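Local coordinates for malonate decarboxylase acyl carrier protein (Pseudomonas fluorescens, PDB 5VIT) that probably serves as the acyl carrier subunit of malonate decarboxylase, holding acetyl and malonyl groups as thioesters on a CoA-derived prosthetic arm, at residues L4-P9 / I42-S47; V30-G35 / L71-H76. One frame throughout, in Å; residues are numbered along the deposited sequence.

Interaction 1: L4-P9 / I42-S47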
loop_
_atom_site.group_PDB
_atom_site.type_symbol
_atom_site.label_atom_id
_atom_site.label_comp_id
_atom_site.label_asym_id
_atom_site.label_seq_id
_atom_site.Cartn_x
_atom_site.Cartn_y
_atom_site.Cartn_z
ATOM N N LEU B 4 -29.478 4.509 12.334
ATOM C CA LEU B 4 -28.602 5.657 12.223
ATOM C C LEU B 4 -28.778 6.254 10.848
ATOM O O LEU B 4 -29.059 5.541 9.888
ATOM C CB LEU B 4 -27.140 5.250 12.453
ATOM C CG LEU B 4 -26.814 4.466 13.719
ATOM C CD1 LEU B 4 -25.430 3.851 13.616
ATOM C CD2 LEU B 4 -26.885 5.385 14.926
ATOM N N SER B 5 -28.605 7.564 10.756
ATOM C CA SER B 5 -28.741 8.265 9.489
ATOM C C SER B 5 -27.509 9.086 9.227
ATOM O O SER B 5 -26.964 9.697 10.142
ATOM C CB SER B 5 -29.976 9.164 9.498
ATOM O OG SER B 5 -31.129 8.382 9.739
ATOM N N PHE B 6 -27.064 9.098 7.981
ATOM C CA PHE B 6 -25.882 9.861 7.618
ATOM C C PHE B 6 -26.172 10.607 6.343
ATOM O O PHE B 6 -27.020 10.197 5.559
ATOM C CB PHE B 6 -24.657 8.955 7.430
ATOM C CG PHE B 6 -24.338 8.116 8.633
ATOM C CD1 PHE B 6 -25.021 6.935 8.867
ATOM C CD2 PHE B 6 -23.364 8.511 9.528
ATOM C CE1 PHE B 6 -24.747 6.173 9.975
ATOM C CE2 PHE B 6 -23.074 7.745 10.634
ATOM C CZ PHE B 6 -23.763 6.563 10.853
ATOM N N GLU B 7 -25.461 11.706 6.136
ATOM C CA GLU B 7 -25.625 12.466 4.916
ATOM C C GLU B 7 -24.300 13.076 4.483
ATOM O O GLU B 7 -23.493 13.525 5.300
ATOM C CB GLU B 7 -26.701 13.535 5.103
ATOM C CG GLU B 7 -26.963 14.351 3.859
ATOM C CD GLU B 7 -28.153 15.265 4.020
ATOM O OE1 GLU B 7 -28.112 16.386 3.465
ATOM O OE2 GLU B 7 -29.128 14.852 4.695
ATOM N N PHE B 8 -24.064 13.062 3.183
ATOM C CA PHE B 8 -22.788 13.492 2.659
ATOM C C PHE B 8 -23.003 14.265 1.395
ATOM O O PHE B 8 -24.003 14.051 0.708
ATOM C CB PHE B 8 -21.865 12.291 2.408
ATOM C CG PHE B 8 -21.443 11.606 3.664
ATOM C CD1 PHE B 8 -22.126 10.492 4.123
ATOM C CD2 PHE B 8 -20.389 12.107 4.414
ATOM C CE1 PHE B 8 -21.753 9.885 5.294
ATOM C CE2 PHE B 8 -20.010 11.496 5.587
ATOM C CZ PHE B 8 -20.696 10.390 6.029
ATOM N N PRO B 9 -22.069 15.182 1.091
ATOM C CA PRO B 9 -22.097 15.899 -0.185
ATOM C C PRO B 9 -21.866 14.929 -1.330
ATOM O O PRO B 9 -20.964 14.093 -1.249
ATOM C CB PRO B 9 -20.946 16.905 -0.054
ATOM C CG PRO B 9 -20.028 16.289 0.960
ATOM C CD PRO B 9 -20.940 15.602 1.939
ATOM N N ILE B 42 -27.732 8.080 3.762
ATOM C CA ILE B 42 -27.470 6.710 4.183
ATOM C C ILE B 42 -28.212 6.393 5.468
ATOM O O ILE B 42 -28.114 7.122 6.462
ATOM C CB ILE B 42 -25.968 6.451 4.405
ATOM C CG1 ILE B 42 -25.169 6.740 3.126
ATOM C CG2 ILE B 42 -25.749 5.022 4.894
ATOM C CD1 ILE B 42 -23.659 6.804 3.333
ATOM N N GLN B 43 -28.971 5.306 5.422
ATOM C CA GLN B 43 -29.643 4.768 6.590
ATOM C C GLN B 43 -28.965 3.459 6.981
ATOM O O GLN B 43 -28.766 2.593 6.129
ATOM C CB GLN B 43 -31.115 4.537 6.287
ATOM C CG GLN B 43 -31.944 4.181 7.477
ATOM C CD GLN B 43 -32.607 5.392 8.074
ATOM O OE1 GLN B 43 -32.233 6.542 7.779
ATOM N NE2 GLN B 43 -33.626 5.153 8.893
ATOM N N VAL B 44 -28.601 3.321 8.251
ATOM C CA VAL B 44 -27.984 2.091 8.739
ATOM C C VAL B 44 -28.815 1.497 9.859
ATOM O O VAL B 44 -29.145 2.178 10.832
ATOM C CB VAL B 44 -26.535 2.305 9.279
ATOM C CG1 VAL B 44 -25.994 1.012 9.895
ATOM C CG2 VAL B 44 -25.602 2.804 8.191
ATOM N N GLN B 45 -29.152 0.223 9.716
ATOM C CA GLN B 45 -29.723 -0.540 10.811
ATOM C C GLN B 45 -28.713 -1.609 11.165
ATOM O O GLN B 45 -28.311 -2.401 10.298
ATOM C CB GLN B 45 -31.056 -1.151 10.416
ATOM C CG GLN B 45 -32.183 -0.724 11.292
ATOM C CD GLN B 45 -33.534 -1.037 10.685
ATOM O OE1 GLN B 45 -33.623 -1.579 9.581
ATOM N NE2 GLN B 45 -34.598 -0.685 11.401
ATOM N N THR B 46 -28.272 -1.618 12.419
ATOM C CA THR B 46 -27.177 -2.499 12.810
ATOM C C THR B 46 -27.497 -3.165 14.144
ATOM O O THR B 46 -28.140 -2.575 14.998
ATOM C CB THR B 46 -25.804 -1.724 12.883
ATOM O OG1 THR B 46 -24.737 -2.633 13.177
ATOM C CG2 THR B 46 -25.838 -0.634 13.957
ATOM N N SER B 47 -27.060 -4.405 14.297
ATOM C CA SER B 47 -27.219 -5.142 15.543
ATOM C C SER B 47 -26.280 -4.664 16.650
ATOM O O SER B 47 -26.512 -4.935 17.827
ATOM C CB SER B 47 -26.969 -6.625 15.291
ATOM O OG SER B 47 -25.715 -6.812 14.657
#

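Interaction 2: V30-G35 / L71-H76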
loop_
_atom_site.group_PDB
_atom_site.type_symbol
_atom_site.label_atom_id
_atom_site.label_comp_id
_atom_site.label_asym_id
_atom_site.label_seq_id
_atom_site.Cartn_x
_atom_site.Cartn_y
_atom_site.Cartn_z
ATOM N N VAL B 30 -26.635 -4.201 1.363
ATOM C CA VAL B 30 -26.657 -2.787 1.052
ATOM C C VAL B 30 -27.544 -2.562 -0.174
ATOM O O VAL B 30 -27.338 -3.177 -1.223
ATOM C CB VAL B 30 -25.222 -2.228 0.806
ATOM C CG1 VAL B 30 -25.280 -0.767 0.439
ATOM C CG2 VAL B 30 -24.350 -2.403 2.054
ATOM N N LEU B 31 -28.551 -1.707 -0.020
ATOM C CA LEU B 31 -29.404 -1.301 -1.136
ATOM C C LEU B 31 -28.902 0.041 -1.638
ATOM O O LEU B 31 -28.677 0.949 -0.840
ATOM C CB LEU B 31 -30.871 -1.175 -0.711
ATOM C CG LEU B 31 -31.796 -2.339 -0.326
ATOM C CD1 LEU B 31 -32.280 -3.061 -1.561
ATOM C CD2 LEU B 31 -31.172 -3.300 0.679
ATOM N N LEU B 32 -28.712 0.179 -2.941
ATOM C CA LEU B 32 -28.262 1.450 -3.492
ATOM C C LEU B 32 -29.170 1.873 -4.639
ATOM O O LEU B 32 -29.302 1.145 -5.620
ATOM C CB LEU B 32 -26.801 1.365 -3.968
ATOM C CG LEU B 32 -25.766 0.836 -2.973
ATOM C CD1 LEU B 32 -25.563 -0.692 -3.111
ATOM C CD2 LEU B 32 -24.464 1.584 -3.142
ATOM N N GLU B 33 -29.790 3.048 -4.498
ATOM C CA GLU B 33 -30.749 3.577 -5.479
ATOM C C GLU B 33 -30.453 5.046 -5.792
ATOM O O GLU B 33 -29.869 5.754 -4.968
ATOM C CB GLU B 33 -32.191 3.458 -4.967
ATOM C CG GLU B 33 -32.640 2.057 -4.548
ATOM C CD GLU B 33 -34.039 2.054 -3.903
ATOM O OE1 GLU B 33 -35.030 2.235 -4.636
ATOM O OE2 GLU B 33 -34.142 1.889 -2.664
ATOM N N PRO B 34 -30.866 5.516 -6.980
ATOM C CA PRO B 34 -30.562 6.913 -7.314
ATOM C C PRO B 34 -31.116 7.887 -6.279
ATOM O O PRO B 34 -32.211 7.682 -5.764
ATOM C CB PRO B 34 -31.227 7.109 -8.687
ATOM C CG PRO B 34 -32.074 5.904 -8.919
ATOM C CD PRO B 34 -31.501 4.798 -8.100
ATOM N N GLY B 35 -30.339 8.920 -5.955
ATOM C CA GLY B 35 -30.733 9.893 -4.951
ATOM C C GLY B 35 -31.011 11.298 -5.468
ATOM O O GLY B 35 -31.219 11.500 -6.666
ATOM N N LEU B 71 -26.921 9.139 -4.112
ATOM C CA LEU B 71 -27.619 7.872 -3.983
ATOM C C LEU B 71 -28.444 7.848 -2.719
ATOM O O LEU B 71 -28.247 8.660 -1.812
ATOM C CB LEU B 71 -26.633 6.701 -3.972
ATOM C CG LEU B 71 -25.791 6.419 -5.213
ATOM C CD1 LEU B 71 -24.820 5.305 -4.924
ATOM C CD2 LEU B 71 -26.675 6.048 -6.386
ATOM N N LEU B 72 -29.382 6.909 -2.687
ATOM C CA LEU B 72 -30.099 6.540 -1.477
ATOM C C LEU B 72 -29.547 5.190 -1.073
ATOM O O LEU B 72 -29.617 4.232 -1.843
ATOM C CB LEU B 72 -31.608 6.464 -1.715
ATOM C CG LEU B 72 -32.483 7.698 -1.492
ATOM C CD1 LEU B 72 -31.765 8.962 -1.867
ATOM C CD2 LEU B 72 -33.780 7.587 -2.270
ATOM N N ILE B 73 -28.956 5.118 0.113
ATOM C CA ILE B 73 -28.322 3.876 0.523
ATOM C C ILE B 73 -28.973 3.396 1.786
ATOM O O ILE B 73 -29.072 4.128 2.776
ATOM C CB ILE B 73 -26.802 4.032 0.737
ATOM C CG1 ILE B 73 -26.099 4.282 -0.599
ATOM C CG2 ILE B 73 -26.219 2.775 1.387
ATOM C CD1 ILE B 73 -24.582 4.321 -0.493
ATOM N N ASP B 74 -29.452 2.163 1.729
ATOM C CA ASP B 74 -30.050 1.525 2.886
ATOM C C ASP B 74 -29.209 0.306 3.280
ATOM O O ASP B 74 -28.954 -0.594 2.468
ATOM C CB ASP B 74 -31.493 1.137 2.584
ATOM C CG ASP B 74 -32.361 1.107 3.821
ATOM O OD1 ASP B 74 -31.808 1.073 4.950
ATOM O OD2 ASP B 74 -33.600 1.096 3.659
ATOM N N ILE B 75 -28.765 0.297 4.529
ATOM C CA ILE B 75 -27.888 -0.753 5.013
ATOM C C ILE B 75 -28.570 -1.530 6.126
ATOM O O ILE B 75 -29.158 -0.934 7.031
ATOM C CB ILE B 75 -26.554 -0.170 5.516
ATOM C CG1 ILE B 75 -25.732 0.357 4.341
ATOM C CG2 ILE B 75 -25.774 -1.208 6.308
ATOM C CD1 ILE B 75 -24.516 1.121 4.757
ATOM N N HIS B 76 -28.508 -2.860 6.040
ATOM C CA HIS B 76 -28.976 -3.727 7.117
ATOM C C HIS B 76 -27.815 -4.591 7.530
ATOM O O HIS B 76 -27.434 -5.521 6.811
ATOM C CB HIS B 76 -30.180 -4.582 6.680
ATOM C CG HIS B 76 -31.345 -3.775 6.190
ATOM N ND1 HIS B 76 -31.905 -3.954 4.941
ATOM C CD2 HIS B 76 -32.053 -2.779 6.781
ATOM C CE1 HIS B 76 -32.906 -3.106 4.783
ATOM N NE2 HIS B 76 -33.011 -2.375 5.881
#

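Interaction 1: L4-P9 / I42-S47
L4 pairs with V44 through two backbone hydrogen bonds, L4 N to V44 O and V44 N to L4 O, both 2.8 Å, and this sets the antiparallel register. Their side chains rise on the same face of the sheet and meet only loosely, CB to CB at 4.4 Å. One residue on, S5 and Q43 form a non-hydrogen-bonded pair on the reverse face, and here the side chains supply the link: S5 OG donates to Q43 OE1 over 2.9 Å, approaching from above the amide plane. In Q43 a chi1 of -171° swings CG away from the backbone N, and the bend at chi2 (95°) returns the amide toward the serine. A valine in place of this glutamine would probably leave S5 OG without the acceptor and freer to turn. F6 restores the backbone pairing, with F6 N to I42 O at 2.7 Å and I42 N to F6 O at 2.9 Å. The ring of F6 crosses V44 at a slant, its CE1 3.9 Å from V44 CG2, while I42 O sits at the ring edge near its plane. F8 reaches back to the same strand, CD1 lying 4.1 Å from I42 CD1. Outside the pair, F6 makes a T-shaped (edge-to-face) stack with F59 of helix 52-62, and F8 makes one with F63, just after that helix; F8 and I42 also touch F59. The pairing of the chain's outermost strand 2-9 with 39-46 is thus an amphipathic antiparallel one, its apolar face under helix 52-62 and its polar face turned the other way.

Interaction 2: V30-G35 / L71-H76
V30 and I75 lie side by side, V30 CG2 3.8 Å from I75 CG1, while the other branch of the valine, CG1, meets I73 CG2 at a slant. L32 continues this apolar row: its CD2 is 3.8 Å from I73 CD1, the two chains pointing the same way, and also touches CD1 of L71. On the other face, L31 CB lies 4.1 Å from D74 CB. L72 bends over the strand end, with CD1 3.4 Å from G35 CA; G35, with no side chain, also lies close against the L71 backbone.

Four backbone hydrogen bonds hold these positions. L31 and D74 exchange one pair, L31 N to D74 O being nearly straight at 176°; E33 and L72 exchange the other, with L72 N to E33 O at 2.6 Å. Further out, F93 of helix 82-96 packs on L71 and I73, L89 on V30 and I96 on L32, whereas W55 and F59 of helix 52-62 reach I75. H76 ND1 is hydrogen-bonded to E29. Such central antiparallel pairing, one face apolar beneath two helices, is characteristic of a two-layer alpha/beta sandwich.

In the fold
Interactions 1 and 2 have centres about 10 Å apart in one five-stranded mixed sheet, ordered 2-9, 39-46, 71-78, 27-34, 18-21. Interaction 1 joins an outermost strand to its neighbour; interaction 2 joins the next two. The seam between them is the parallel pairing of 39-46 with 71-78, where Q43 N and O probably bond to I73 O and I75 N. Along the chain the segments alternate, 4-9, 30-35, 42-47, 71-76, so each contact ties together distant parts of the sequence. Helix 52-62 lies on the chain path between the two parallel strands, making a beta-alpha-beta crossover, and F59 touches both I42 and I75, giving the two contacts a shared core.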